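Local atomic coordinates of alpha-tubulin N-acetyltransferase (Danio rerio, PDB entry 4H6U), a protein that probably transfers the acetyl group of acetyl coenzyme A to a lysine side chain of alpha-tubulin, as a member of the GNAT acetyltransferase family. Residues R18-S24 with H74-K80; P36-P40 with T127-Y133; L102-Q107 with V175-F181. The protein carries 1 engineered substitution. All blocks are in the same frame, centred on the assembly; numbering follows the deposited sequence.

Interaction 1. Residues R18-S24 with H74-K80; sequences RISVLDS and HHLYLLK. With K (potassium ion), chain D.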
loop_
_atom_site.group_PDB
_atom_site.type_symbol
_atom_site.label_atom_id
_atom_site.label_comp_id
_atom_site.label_asym_id
_atom_site.label_seq_id
_atom_site.Cartn_x
_atom_site.Cartn_y
_atom_site.Cartn_z
ATOM N N ARG A 18 6.303 1.480 -0.093
ATOM C CA ARG A 18 7.327 1.825 0.859
ATOM C C ARG A 18 6.655 1.863 2.224
ATOM O O ARG A 18 5.601 2.466 2.384
ATOM C CB ARG A 18 8.008 3.117 0.426
ATOM C CG ARG A 18 9.094 3.611 1.269
ATOM C CD ARG A 18 10.457 3.094 0.786
ATOM N NE ARG A 18 11.497 3.726 1.592
ATOM C CZ ARG A 18 11.671 3.533 2.895
ATOM N NH1 ARG A 18 10.877 2.712 3.574
ATOM N NH2 ARG A 18 12.638 4.187 3.538
ATOM N N ILE A 19 7.222 1.141 3.188
ATOM C CA ILE A 19 6.627 1.044 4.518
ATOM C C ILE A 19 7.668 1.260 5.596
ATOM O O ILE A 19 8.742 0.651 5.576
ATOM C CB ILE A 19 5.935 -0.287 4.774
ATOM C CG1 ILE A 19 4.966 -0.622 3.643
ATOM C CG2 ILE A 19 5.143 -0.217 6.069
ATOM C CD1 ILE A 19 4.143 -1.836 3.926
ATOM N N SER A 20 7.307 2.125 6.533
ATOM C CA SER A 20 8.156 2.479 7.647
ATOM C C SER A 20 7.426 2.353 8.981
ATOM O O SER A 20 6.310 2.877 9.166
ATOM C CB SER A 20 8.631 3.926 7.511
ATOM O OG SER A 20 9.433 4.095 6.375
ATOM N N VAL A 21 8.104 1.714 9.915
ATOM C CA VAL A 21 7.645 1.627 11.290
ATOM C C VAL A 21 8.618 2.412 12.154
ATOM O O VAL A 21 9.830 2.195 12.098
ATOM C CB VAL A 21 7.597 0.187 11.785
ATOM C CG1 VAL A 21 6.967 0.142 13.162
ATOM C CG2 VAL A 21 6.800 -0.676 10.822
ATOM N N LEU A 22 8.066 3.329 12.935
ATOM C CA LEU A 22 8.843 4.148 13.852
ATOM C C LEU A 22 8.247 4.044 15.241
ATOM O O LEU A 22 7.021 3.974 15.401
ATOM C CB LEU A 22 8.858 5.605 13.408
ATOM C CG LEU A 22 7.535 6.243 13.032
ATOM C CD1 LEU A 22 7.524 7.712 13.424
ATOM C CD2 LEU A 22 7.333 6.116 11.541
ATOM N N ASP A 23 9.109 4.149 16.246
ATOM C CA ASP A 23 8.667 4.064 17.619
ATOM C C ASP A 23 8.191 5.434 18.070
ATOM O O ASP A 23 8.702 6.466 17.625
ATOM C CB ASP A 23 9.793 3.552 18.512
ATOM C CG ASP A 23 10.343 2.216 18.059
ATOM O OD1 ASP A 23 9.573 1.452 17.460
ATOM O OD2 ASP A 23 11.526 1.907 18.324
ATOM N N SER A 24 7.195 5.432 18.950
ATOM C CA SER A 24 6.700 6.671 19.482
ATOM C C SER A 24 7.504 7.117 20.691
ATOM O O SER A 24 7.719 6.353 21.640
ATOM C CB SER A 24 5.213 6.552 19.859
ATOM O OG SER A 24 4.741 7.746 20.473
ATOM N N HIS A 74 3.801 4.762 -3.050
ATOM C CA HIS A 74 3.156 5.321 -1.877
ATOM C C HIS A 74 4.032 4.962 -0.650
ATOM O O HIS A 74 4.819 4.020 -0.698
ATOM C CB HIS A 74 1.739 4.761 -1.729
ATOM C CG HIS A 74 0.832 5.094 -2.872
ATOM N ND1 HIS A 74 1.152 6.024 -3.840
ATOM C CD2 HIS A 74 -0.375 4.590 -3.223
ATOM C CE1 HIS A 74 0.169 6.100 -4.718
ATOM N NE2 HIS A 74 -0.765 5.236 -4.370
ATOM N N HIS A 75 3.966 5.784 0.389
ATOM C CA HIS A 75 4.733 5.549 1.598
ATOM C C HIS A 75 3.769 5.404 2.794
ATOM O O HIS A 75 2.960 6.282 3.062
ATOM C CB HIS A 75 5.725 6.708 1.822
ATOM C CG HIS A 75 6.883 6.343 2.697
ATOM N ND1 HIS A 75 8.171 6.782 2.448
ATOM C CD2 HIS A 75 6.954 5.583 3.821
ATOM C CE1 HIS A 75 8.987 6.289 3.367
ATOM N NE2 HIS A 75 8.274 5.569 4.217
ATOM N N LEU A 76 3.831 4.256 3.457
ATOM C CA LEU A 76 3.003 3.995 4.611
ATOM C C LEU A 76 3.834 4.104 5.885
ATOM O O LEU A 76 4.857 3.407 6.020
ATOM C CB LEU A 76 2.418 2.599 4.504
ATOM C CG LEU A 76 1.510 2.174 5.656
ATOM C CD1 LEU A 76 0.327 3.129 5.829
ATOM C CD2 LEU A 76 1.017 0.753 5.372
ATOM N N TYR A 77 3.409 4.976 6.798
ATOM C CA TYR A 77 4.076 5.095 8.107
ATOM C C TYR A 77 3.212 4.503 9.221
ATOM O O TYR A 77 2.022 4.831 9.381
ATOM C CB TYR A 77 4.389 6.568 8.456
ATOM C CG TYR A 77 5.184 7.311 7.412
ATOM C CD1 TYR A 77 6.564 7.407 7.511
ATOM C CD2 TYR A 77 4.565 7.889 6.309
ATOM C CE1 TYR A 77 7.307 8.069 6.547
ATOM C CE2 TYR A 77 5.305 8.547 5.341
ATOM C CZ TYR A 77 6.670 8.630 5.459
ATOM O OH TYR A 77 7.396 9.292 4.503
ATOM N N LEU A 78 3.859 3.661 10.013
ATOM C CA LEU A 78 3.223 3.046 11.172
ATOM C C LEU A 78 3.951 3.517 12.430
ATOM O O LEU A 78 5.190 3.514 12.489
ATOM C CB LEU A 78 3.293 1.525 11.091
ATOM C CG LEU A 78 2.781 0.853 9.802
ATOM C CD1 LEU A 78 2.841 -0.641 9.959
ATOM C CD2 LEU A 78 1.375 1.270 9.484
ATOM N N LEU A 79 3.157 3.909 13.423
ATOM C CA LEU A 79 3.636 4.366 14.714
ATOM C C LEU A 79 3.453 3.248 15.726
ATOM O O LEU A 79 2.311 2.821 15.964
ATOM C CB LEU A 79 2.877 5.632 15.156
ATOM C CG LEU A 79 3.388 6.389 16.395
ATOM C CD1 LEU A 79 4.834 6.921 16.259
ATOM C CD2 LEU A 79 2.415 7.525 16.691
ATOM N N LYS A 80 4.578 2.779 16.283
ATOM C CA LYS A 80 4.641 1.647 17.236
ATOM C C LYS A 80 4.693 2.202 18.669
ATOM O O LYS A 80 5.585 3.001 19.004
ATOM C CB LYS A 80 5.893 0.742 16.929
ATOM C CG LYS A 80 6.126 -0.583 17.787
ATOM C CD LYS A 80 6.926 -1.770 17.051
ATOM C CE LYS A 80 8.422 -1.517 16.728
ATOM N NZ LYS A 80 9.312 -1.428 17.935
HETATM K K K D . 11.706 -1.509 16.995
#

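Interaction 2. Residues P36-P40 with T127-Y133; sequences PDPLP and TLQRHGY. With ACO (acetyl coenzyme *a), chain C.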
loop_
_atom_site.group_PDB
_atom_site.type_symbol
_atom_site.label_atom_id
_atom_site.label_comp_id
_atom_site.label_asym_id
_atom_site.label_seq_id
_atom_site.Cartn_x
_atom_site.Cartn_y
_atom_site.Cartn_z
ATOM N N PRO A 36 1.674 5.246 31.476
ATOM C CA PRO A 36 1.585 4.837 30.073
ATOM C C PRO A 36 0.159 4.926 29.594
ATOM O O PRO A 36 -0.768 4.817 30.392
ATOM C CB PRO A 36 2.063 3.371 30.078
ATOM C CG PRO A 36 2.235 2.985 31.552
ATOM C CD PRO A 36 1.677 4.090 32.389
ATOM N N ASP A 37 -0.020 5.130 28.299
ATOM C CA ASP A 37 -1.362 5.108 27.750
ATOM C C ASP A 37 -1.861 3.664 27.679
ATOM O O ASP A 37 -1.108 2.741 27.383
ATOM C CB ASP A 37 -1.426 5.825 26.392
ATOM C CG ASP A 37 -1.141 7.334 26.514
ATOM O OD1 ASP A 37 -1.580 7.948 27.503
ATOM O OD2 ASP A 37 -0.457 7.905 25.642
ATOM N N PRO A 38 -3.140 3.470 28.000
ATOM C CA PRO A 38 -3.856 2.189 27.957
ATOM C C PRO A 38 -4.023 1.642 26.535
ATOM O O PRO A 38 -4.397 2.366 25.606
ATOM C CB PRO A 38 -5.218 2.543 28.565
ATOM C CG PRO A 38 -5.389 3.990 28.287
ATOM C CD PRO A 38 -4.026 4.581 28.393
ATOM N N LEU A 39 -3.555 0.412 26.364
ATOM C CA LEU A 39 -3.678 -0.360 25.129
ATOM C C LEU A 39 -5.028 -1.092 25.018
ATOM O O LEU A 39 -5.540 -1.647 25.985
ATOM C CB LEU A 39 -2.522 -1.350 25.033
ATOM C CG LEU A 39 -1.182 -0.622 24.900
ATOM C CD1 LEU A 39 -0.018 -1.617 24.822
ATOM C CD2 LEU A 39 -1.193 0.311 23.679
ATOM N N PRO A 40 -5.669 -0.996 23.855
ATOM C CA PRO A 40 -6.909 -1.764 23.700
ATOM C C PRO A 40 -6.580 -3.219 23.419
ATOM O O PRO A 40 -5.399 -3.572 23.376
ATOM C CB PRO A 40 -7.549 -1.139 22.465
ATOM C CG PRO A 40 -6.333 -0.717 21.632
ATOM C CD PRO A 40 -5.296 -0.267 22.627
ATOM N N THR A 127 -9.412 4.521 20.873
ATOM C CA THR A 127 -9.245 4.862 22.293
ATOM C C THR A 127 -8.001 5.751 22.544
ATOM O O THR A 127 -7.832 6.304 23.627
ATOM C CB THR A 127 -9.135 3.574 23.178
ATOM O OG1 THR A 127 -8.151 2.704 22.622
ATOM C CG2 THR A 127 -10.421 2.817 23.218
ATOM N N LEU A 128 -7.132 5.892 21.548
ATOM C CA LEU A 128 -5.914 6.664 21.722
ATOM C C LEU A 128 -5.839 7.906 20.865
ATOM O O LEU A 128 -4.785 8.538 20.784
ATOM C CB LEU A 128 -4.705 5.797 21.418
ATOM C CG LEU A 128 -4.448 4.684 22.432
ATOM C CD1 LEU A 128 -3.272 3.839 21.986
ATOM C CD2 LEU A 128 -4.187 5.288 23.801
ATOM N N GLN A 129 -6.934 8.238 20.193
ATOM C CA GLN A 129 -7.020 9.510 19.492
ATOM C C GLN A 129 -6.940 10.636 20.532
ATOM O O GLN A 129 -7.230 10.422 21.705
ATOM C CB GLN A 129 -8.330 9.592 18.695
ATOM C CG GLN A 129 -8.252 8.984 17.306
ATOM C CD GLN A 129 -9.627 8.554 16.732
ATOM O OE1 GLN A 129 -10.647 9.171 17.019
ATOM N NE2 GLN A 129 -9.639 7.495 15.914
ATOM N N ARG A 130 -6.508 11.820 20.109
ATOM C CA ARG A 130 -6.438 12.995 20.986
ATOM C C ARG A 130 -5.437 12.822 22.125
ATOM O O ARG A 130 -5.634 13.364 23.217
ATOM C CB ARG A 130 -7.823 13.314 21.556
ATOM C CG ARG A 130 -8.702 14.088 20.571
ATOM C CD ARG A 130 -9.844 14.795 21.278
ATOM N NE ARG A 130 -10.182 16.048 20.617
ATOM C CZ ARG A 130 -11.418 16.529 20.437
ATOM N NH1 ARG A 130 -12.491 15.887 20.869
ATOM N NH2 ARG A 130 -11.576 17.690 19.827
ATOM N N HIS A 131 -4.393 12.035 21.880
ATOM C CA HIS A 131 -3.299 11.870 22.828
ATOM C C HIS A 131 -1.976 12.391 22.224
ATOM O O HIS A 131 -0.924 12.263 22.814
ATOM C CB HIS A 131 -3.140 10.413 23.212
ATOM C CG HIS A 131 -4.218 9.903 24.115
ATOM N ND1 HIS A 131 -5.545 9.852 23.740
ATOM C CD2 HIS A 131 -4.166 9.429 25.383
ATOM C CE1 HIS A 131 -6.261 9.348 24.732
ATOM N NE2 HIS A 131 -5.451 9.096 25.744
ATOM N N GLY A 132 -2.032 12.908 21.005
ATOM C CA GLY A 132 -0.891 13.514 20.359
ATOM C C GLY A 132 -0.231 12.606 19.332
ATOM O O GLY A 132 0.737 13.009 18.688
ATOM N N TYR A 133 -0.772 11.396 19.167
ATOM C CA TYR A 133 -0.193 10.375 18.285
ATOM C C TYR A 133 -0.283 10.779 16.809
ATOM O O TYR A 133 0.704 10.691 16.082
ATOM C CB TYR A 133 -0.872 9.009 18.533
ATOM C CG TYR A 133 -0.437 8.352 19.817
ATOM C CD1 TYR A 133 0.898 8.127 20.072
ATOM C CD2 TYR A 133 -1.347 8.002 20.790
ATOM C CE1 TYR A 133 1.303 7.541 21.243
ATOM C CE2 TYR A 133 -0.940 7.428 21.977
ATOM C CZ TYR A 133 0.387 7.207 22.196
ATOM O OH TYR A 133 0.831 6.628 23.353
HETATM N N1A ACO C . -13.360 15.280 17.047
HETATM C C2A ACO C . -12.765 16.404 16.513
HETATM N N3A ACO C . -11.483 16.591 16.281
HETATM C C4A ACO C . -10.647 15.536 16.671
HETATM C C5A ACO C . -11.116 14.344 17.258
HETATM C C6A ACO C . -12.542 14.257 17.430
HETATM N N6A ACO C . -13.179 13.186 17.967
HETATM N N7A ACO C . -9.995 13.501 17.521
HETATM C C8A ACO C . -8.879 14.212 17.116
HETATM N N9A ACO C . -9.277 15.463 16.605
HETATM C C1B ACO C . -8.526 16.569 16.058
HETATM C C2B ACO C . -8.780 17.880 16.786
HETATM O O2B ACO C . -8.378 18.986 16.028
HETATM C C3B ACO C . -7.729 17.670 17.960
HETATM O O3B ACO C . -7.374 18.779 18.546
HETATM P P3B ACO C . -8.328 19.152 20.072
HETATM O O7A ACO C . -7.567 20.399 20.405
HETATM O O8A ACO C . -9.694 19.324 19.453
HETATM O O9A ACO C . -8.116 17.933 20.911
HETATM C C4B ACO C . -6.572 17.053 17.227
HETATM O O4B ACO C . -7.150 16.278 16.130
HETATM C C5B ACO C . -5.763 16.198 18.204
HETATM O O5B ACO C . -4.436 16.072 17.860
HETATM P P1A ACO C . -3.772 14.545 17.921
HETATM O O1A ACO C . -2.357 14.762 17.520
HETATM O O2A ACO C . -4.176 13.848 19.204
HETATM O O3A ACO C . -4.510 13.754 16.658
HETATM P P2A ACO C . -4.978 12.262 16.755
HETATM O O4A ACO C . -3.894 11.298 17.100
HETATM O O5A ACO C . -6.354 12.052 17.282
HETATM O O6A ACO C . -5.108 11.840 14.977
HETATM C CBP ACO C . -6.719 11.671 13.257
HETATM C CCP ACO C . -5.896 12.600 14.141
HETATM C CDP ACO C . -7.651 12.444 12.312
HETATM C CEP ACO C . -5.776 10.727 12.447
HETATM C CAP ACO C . -7.546 10.785 14.244
HETATM O OAP ACO C . -8.449 11.503 15.059
HETATM C C9P ACO C . -8.168 9.534 13.557
HETATM O O9P ACO C . -7.438 8.607 13.294
HETATM N N8P ACO C . -9.423 9.274 13.118
HETATM C C7P ACO C . -10.596 10.004 13.156
HETATM C C6P ACO C . -11.664 9.450 12.088
HETATM C C5P ACO C . -11.131 8.980 10.677
HETATM O O5P ACO C . -11.687 8.065 10.047
HETATM N N4P ACO C . -9.987 9.635 10.112
HETATM C C3P ACO C . -9.355 9.339 8.754
HETATM C C2P ACO C . -8.682 10.525 7.939
HETATM S S1P ACO C . -9.241 10.962 6.117
HETATM C C ACO C . -7.906 10.399 5.054
HETATM O O ACO C . -7.202 9.567 5.488
HETATM C CH3 ACO C . -7.286 11.420 4.128
#

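Interaction 3. Residues L102-Q107 with V175-F181; sequences LFLLDQ and VPQVNNF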
loop_
_atom_site.group_PDB
_atom_site.type_symbol
_atom_site.label_atom_id
_atom_site.label_comp_id
_atom_site.label_asym_id
_atom_site.label_seq_id
_atom_site.Cartn_x
_atom_site.Cartn_y
_atom_site.Cartn_z
ATOM N N LEU A 102 -2.713 15.491 -10.297
ATOM C CA LEU A 102 -4.028 16.098 -10.086
ATOM C C LEU A 102 -4.264 17.246 -11.053
ATOM O O LEU A 102 -3.340 17.987 -11.407
ATOM C CB LEU A 102 -4.165 16.629 -8.668
ATOM C CG LEU A 102 -4.147 15.624 -7.532
ATOM C CD1 LEU A 102 -4.208 16.366 -6.210
ATOM C CD2 LEU A 102 -5.286 14.640 -7.641
ATOM N N PHE A 103 -5.516 17.380 -11.476
ATOM C CA PHE A 103 -5.965 18.542 -12.245
ATOM C C PHE A 103 -6.712 19.444 -11.304
ATOM O O PHE A 103 -7.839 19.152 -10.910
ATOM C CB PHE A 103 -6.887 18.105 -13.375
ATOM C CG PHE A 103 -6.206 17.271 -14.382
ATOM C CD1 PHE A 103 -5.765 17.829 -15.568
ATOM C CD2 PHE A 103 -5.946 15.927 -14.128
ATOM C CE1 PHE A 103 -5.108 17.053 -16.527
ATOM C CE2 PHE A 103 -5.282 15.136 -15.084
ATOM C CZ PHE A 103 -4.867 15.706 -16.281
ATOM N N LEU A 104 -6.075 20.526 -10.908
ATOM C CA LEU A 104 -6.641 21.341 -9.849
ATOM C C LEU A 104 -7.114 22.674 -10.374
ATOM O O LEU A 104 -6.664 23.131 -11.414
ATOM C CB LEU A 104 -5.593 21.615 -8.787
ATOM C CG LEU A 104 -5.039 20.455 -7.976
ATOM C CD1 LEU A 104 -3.914 20.991 -7.086
ATOM C CD2 LEU A 104 -6.114 19.751 -7.148
ATOM N N LEU A 105 -8.004 23.304 -9.622
ATOM C CA LEU A 105 -8.399 24.677 -9.870
ATOM C C LEU A 105 -7.651 25.581 -8.907
ATOM O O LEU A 105 -7.456 25.222 -7.756
ATOM C CB LEU A 105 -9.912 24.839 -9.664
ATOM C CG LEU A 105 -10.791 23.935 -10.532
ATOM C CD1 LEU A 105 -12.249 24.219 -10.256
ATOM C CD2 LEU A 105 -10.462 24.133 -12.017
ATOM N N ASP A 106 -7.205 26.742 -9.357
ATOM C CA ASP A 106 -6.550 27.641 -8.419
ATOM C C ASP A 106 -7.523 28.652 -7.803
ATOM O O ASP A 106 -8.715 28.429 -7.815
ATOM C CB ASP A 106 -5.359 28.323 -9.058
ATOM C CG ASP A 106 -5.744 29.276 -10.133
ATOM O OD1 ASP A 106 -6.836 29.878 -10.076
ATOM O OD2 ASP A 106 -4.896 29.484 -11.016
ATOM N N GLN A 107 -7.018 29.715 -7.189
ATOM C CA GLN A 107 -7.885 30.640 -6.473
ATOM C C GLN A 107 -8.806 31.416 -7.386
ATOM O O GLN A 107 -9.835 31.880 -6.929
ATOM C CB GLN A 107 -7.051 31.622 -5.657
ATOM C CG GLN A 107 -6.299 30.914 -4.533
ATOM C CD GLN A 107 -4.904 31.427 -4.297
ATOM O OE1 GLN A 107 -4.085 31.502 -5.211
ATOM N NE2 GLN A 107 -4.618 31.772 -3.048
ATOM N N VAL A 175 -9.139 26.048 -1.107
ATOM C CA VAL A 175 -9.385 26.491 -2.450
ATOM C C VAL A 175 -10.249 25.441 -3.092
ATOM O O VAL A 175 -9.794 24.325 -3.354
ATOM C CB VAL A 175 -8.110 26.649 -3.221
ATOM C CG1 VAL A 175 -8.411 27.170 -4.607
ATOM C CG2 VAL A 175 -7.157 27.591 -2.474
ATOM N N PRO A 176 -11.516 25.793 -3.330
ATOM C CA PRO A 176 -12.528 24.825 -3.768
ATOM C C PRO A 176 -12.083 24.062 -4.978
ATOM O O PRO A 176 -11.488 24.626 -5.884
ATOM C CB PRO A 176 -13.738 25.693 -4.103
ATOM C CG PRO A 176 -13.534 26.946 -3.334
ATOM C CD PRO A 176 -12.051 27.161 -3.262
ATOM N N GLN A 177 -12.322 22.764 -4.936
ATOM C CA GLN A 177 -12.003 21.852 -6.020
ATOM C C GLN A 177 -13.233 21.071 -6.399
ATOM O O GLN A 177 -14.227 21.100 -5.692
ATOM C CB GLN A 177 -10.919 20.876 -5.574
ATOM C CG GLN A 177 -9.679 21.544 -5.125
ATOM C CD GLN A 177 -9.050 22.344 -6.234
ATOM O OE1 GLN A 177 -9.048 21.914 -7.388
ATOM N NE2 GLN A 177 -8.460 23.485 -5.889
ATOM N N VAL A 178 -13.174 20.358 -7.513
ATOM C CA VAL A 178 -14.285 19.485 -7.887
ATOM C C VAL A 178 -13.834 18.034 -7.976
ATOM O O VAL A 178 -14.611 17.165 -8.318
ATOM C CB VAL A 178 -14.916 19.890 -9.233
ATOM C CG1 VAL A 178 -15.562 21.258 -9.109
ATOM C CG2 VAL A 178 -13.852 19.844 -10.363
ATOM N N ASN A 179 -12.596 17.762 -7.610
ATOM C CA ASN A 179 -12.058 16.424 -7.756
ATOM C C ASN A 179 -11.818 15.648 -6.450
ATOM O O ASN A 179 -11.023 14.705 -6.455
ATOM C CB ASN A 179 -10.740 16.509 -8.508
ATOM C CG ASN A 179 -9.638 17.034 -7.642
ATOM O OD1 ASN A 179 -9.877 17.555 -6.539
ATOM N ND2 ASN A 179 -8.411 16.909 -8.124
ATOM N N ASN A 180 -12.484 16.017 -5.348
ATOM C CA ASN A 180 -12.380 15.255 -4.077
ATOM C C ASN A 180 -11.105 15.426 -3.258
ATOM O O ASN A 180 -10.965 14.795 -2.208
ATOM C CB ASN A 180 -12.534 13.753 -4.318
ATOM C CG ASN A 180 -13.903 13.379 -4.799
ATOM O OD1 ASN A 180 -14.038 12.550 -5.696
ATOM N ND2 ASN A 180 -14.935 13.971 -4.205
ATOM N N PHE A 181 -10.168 16.212 -3.759
ATOM C CA PHE A 181 -8.965 16.529 -3.007
ATOM C C PHE A 181 -9.147 17.909 -2.437
ATOM O O PHE A 181 -9.859 18.753 -2.998
ATOM C CB PHE A 181 -7.698 16.465 -3.879
ATOM C CG PHE A 181 -7.237 15.070 -4.177
ATOM C CD1 PHE A 181 -7.878 14.306 -5.120
ATOM C CD2 PHE A 181 -6.173 14.518 -3.492
ATOM C CE1 PHE A 181 -7.438 13.003 -5.401
ATOM C CE2 PHE A 181 -5.752 13.241 -3.755
ATOM C CZ PHE A 181 -6.371 12.487 -4.711
HETATM O O HOH W 1 -7.470 15.315 -10.731
HETATM O O HOH W 2 -11.039 27.177 -7.216
#

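Interaction 1. Residues R18-S24 with H74-K80
Arg-18 and His-75 lie side by side on one face of a pair of parallel strands. The backbones of 18-24 and 74-80 are joined by seven hydrogen bonds. Arg-18, Ser-20 and Leu-22 each use both N-H and C=O, and Ser-24 N closes the row on Lys-80 O at 2.9 Å.

The Arg-18 chain can be followed outward. CB passes the carbonyl of His-74, 3.5 Å from its O. CG stands opposite the backbone N (chi1 -179°), which sets it over the middle of the His-75 ring, 3.5 Å from the centroid, in a CH-pi contact. The chain bends at chi2, and NE and CZ run on past CE1 of the same ring. The guanidinium is tilted 35° to the ring. Its NH1 ends in a salt bridge with Glu-48 of the second subunit, which also bonds to Ser-20 OG.

The His-75 ring is held from three sides. NE2 donates in its own plane to Ser-20 OG at 2.9 Å, and Tyr-77 OH sits over the face opposite Arg-18. An alanine in place of His-75 removes the NE2 donor and the ring, and would probably leave Ser-20 OG leaning on Glu-48 of the second subunit and Arg-18 CG without its ring face.

On the other face, Asp-23 OD1 lies 2.9 Å from Lys-80 NZ. The same NZ is 2.6 Å from a modelled potassium ion, an unusual pairing for a lysine. Val-21 CG2 meets Leu-78 CD1 at 4.1 Å.

Strand 75-81 pairs on its far side with strand 90-99. Helix 133-145 packs on Leu-22 and Tyr-77 through Phe-140 and Leu-137. Ile-19 and Ser-20 pair antiparallel with a strand of the second subunit, so the sheet continues into the dimer partner.

Interaction 2. Residues P36-P40 with T127-Y133
Asp-37 reaches from the loop 36-40 to three residues of 127-133: Leu-128, His-131 and Tyr-133. Its CG lies opposite its own carbonyl carbon (chi1 -66°), which carries the carboxylate between the two rings. OD1 comes to the edge of the His-131 ring, 3.7 Å from CD2. The carboxylate and that ring are nearly perpendicular, 83° apart. OD2 is 2.9 Å from Tyr-133 OH, and it forms a salt bridge with Arg-30 of helix 25-32. The charge of Asp-37 is therefore probably balanced mainly by that arginine.

Leu-128 fills the space beside Asp-37. Its CD2 touches Pro-38 O at 3.4 Å and the CB of Asp-37. Farther along, the Pro-40 ring lies obliquely across Thr-127, with CB nearest to OG1.

The run from Gln-129 to Gly-134 matches the Q/R-x-x-G-x-G/A signature of the GNAT fold, the loop that grips the pyrophosphate of the coenzyme. Arg-130 N bonds to O5A of acetyl coenzyme A at 2.8 Å, and Gly-132 N bonds to O2A at 3.0 Å. Gly-132 has backbone angles at which a CB would press on the preceding carbonyl O.

The Arg-130 side chain bends at chi3 and runs outward past the adenine to the 3'-phosphate. One face of its guanidinium lies over adenine C5A. NE bonds to O9A of the 3'-phosphate at 2.8 Å, and NH2 bonds to O8A of the same phosphate. His-131 is held by its own segment. Its ND1 donates to Gln-129 O at 2.7 Å, in the plane of the imidazole but from above the carbonyl plane. That bond fixes the ring's rotation and leaves CD2 facing Asp-37.

Interaction 3. Residues L102-Q107 with V175-F181
The loop 175-181 carries an Asx turn at Asn-179 and is fastened by the side-chain amide of Gln-177 to strand 102-105 of a small antiparallel pair. Gln-177 does most of the work. Its CG lies opposite its carbonyl carbon, and the chain bends at chi2 (-62°), which brings the amide edge-on to the backbone of Leu-105, with OE1 and NE2 both turned to it. OE1 accepts from Leu-105 N at 2.8 Å, almost straight and on a lone pair. NE2 donates to Leu-105 O at 2.7 Å, again in the carbonyl plane. The amide thus grips one residue by both backbone groups, much as a neighbouring strand would. NE2 also bonds to Val-175 O at 3.0 Å within its own loop, and that helps to fix its rotation.

In the turn, Asn-179 OD1 accepts from Phe-181 N at 3.1 Å. Its ND2 points at the strand, where one water accepts from both ND2 and Phe-103 N. A second water donates to Asp-106 O and Pro-176 O.

One end of the contact is apolar. Leu-102 CD2 sits over one face of the Phe-181 ring, 3.6 Å from the centroid, in a CH-pi contact, and the two side chains cross at about a right angle. At the other end, Val-175 CG1 presses on Asp-106 O at 3.5 Å and CG2 meets Gln-107 CG.

Strand 102-105 pairs on its other side with strand 111-114. Leu-102 and Phe-181 both rest on Ala-153 of strand 153-155. The loop leads into strand 181-182, the outermost strand of the main sheet at this end within this chain.

Along the chain the segments come in the order 18-24, 36-40, 74-80, 102-107, 127-133, 175-181. Interactions 1 and 2 alternate. Their centres are about 17 Å apart, yet they touch where Ser-24 and Leu-79 pack on Tyr-133. Interaction 1 lies at one edge of the six-stranded sheet, beside the second subunit. Interaction 3 lies near the opposite edge, about 29 Å from interaction 1 and 34 Å from interaction 2 between centres. It joins the two-stranded pair to the loop before strand 181-182. All three belong to one GNAT domain. Interaction 2 holds the coenzyme loop that opens helix 133-145, and that helix also packs against interaction 1.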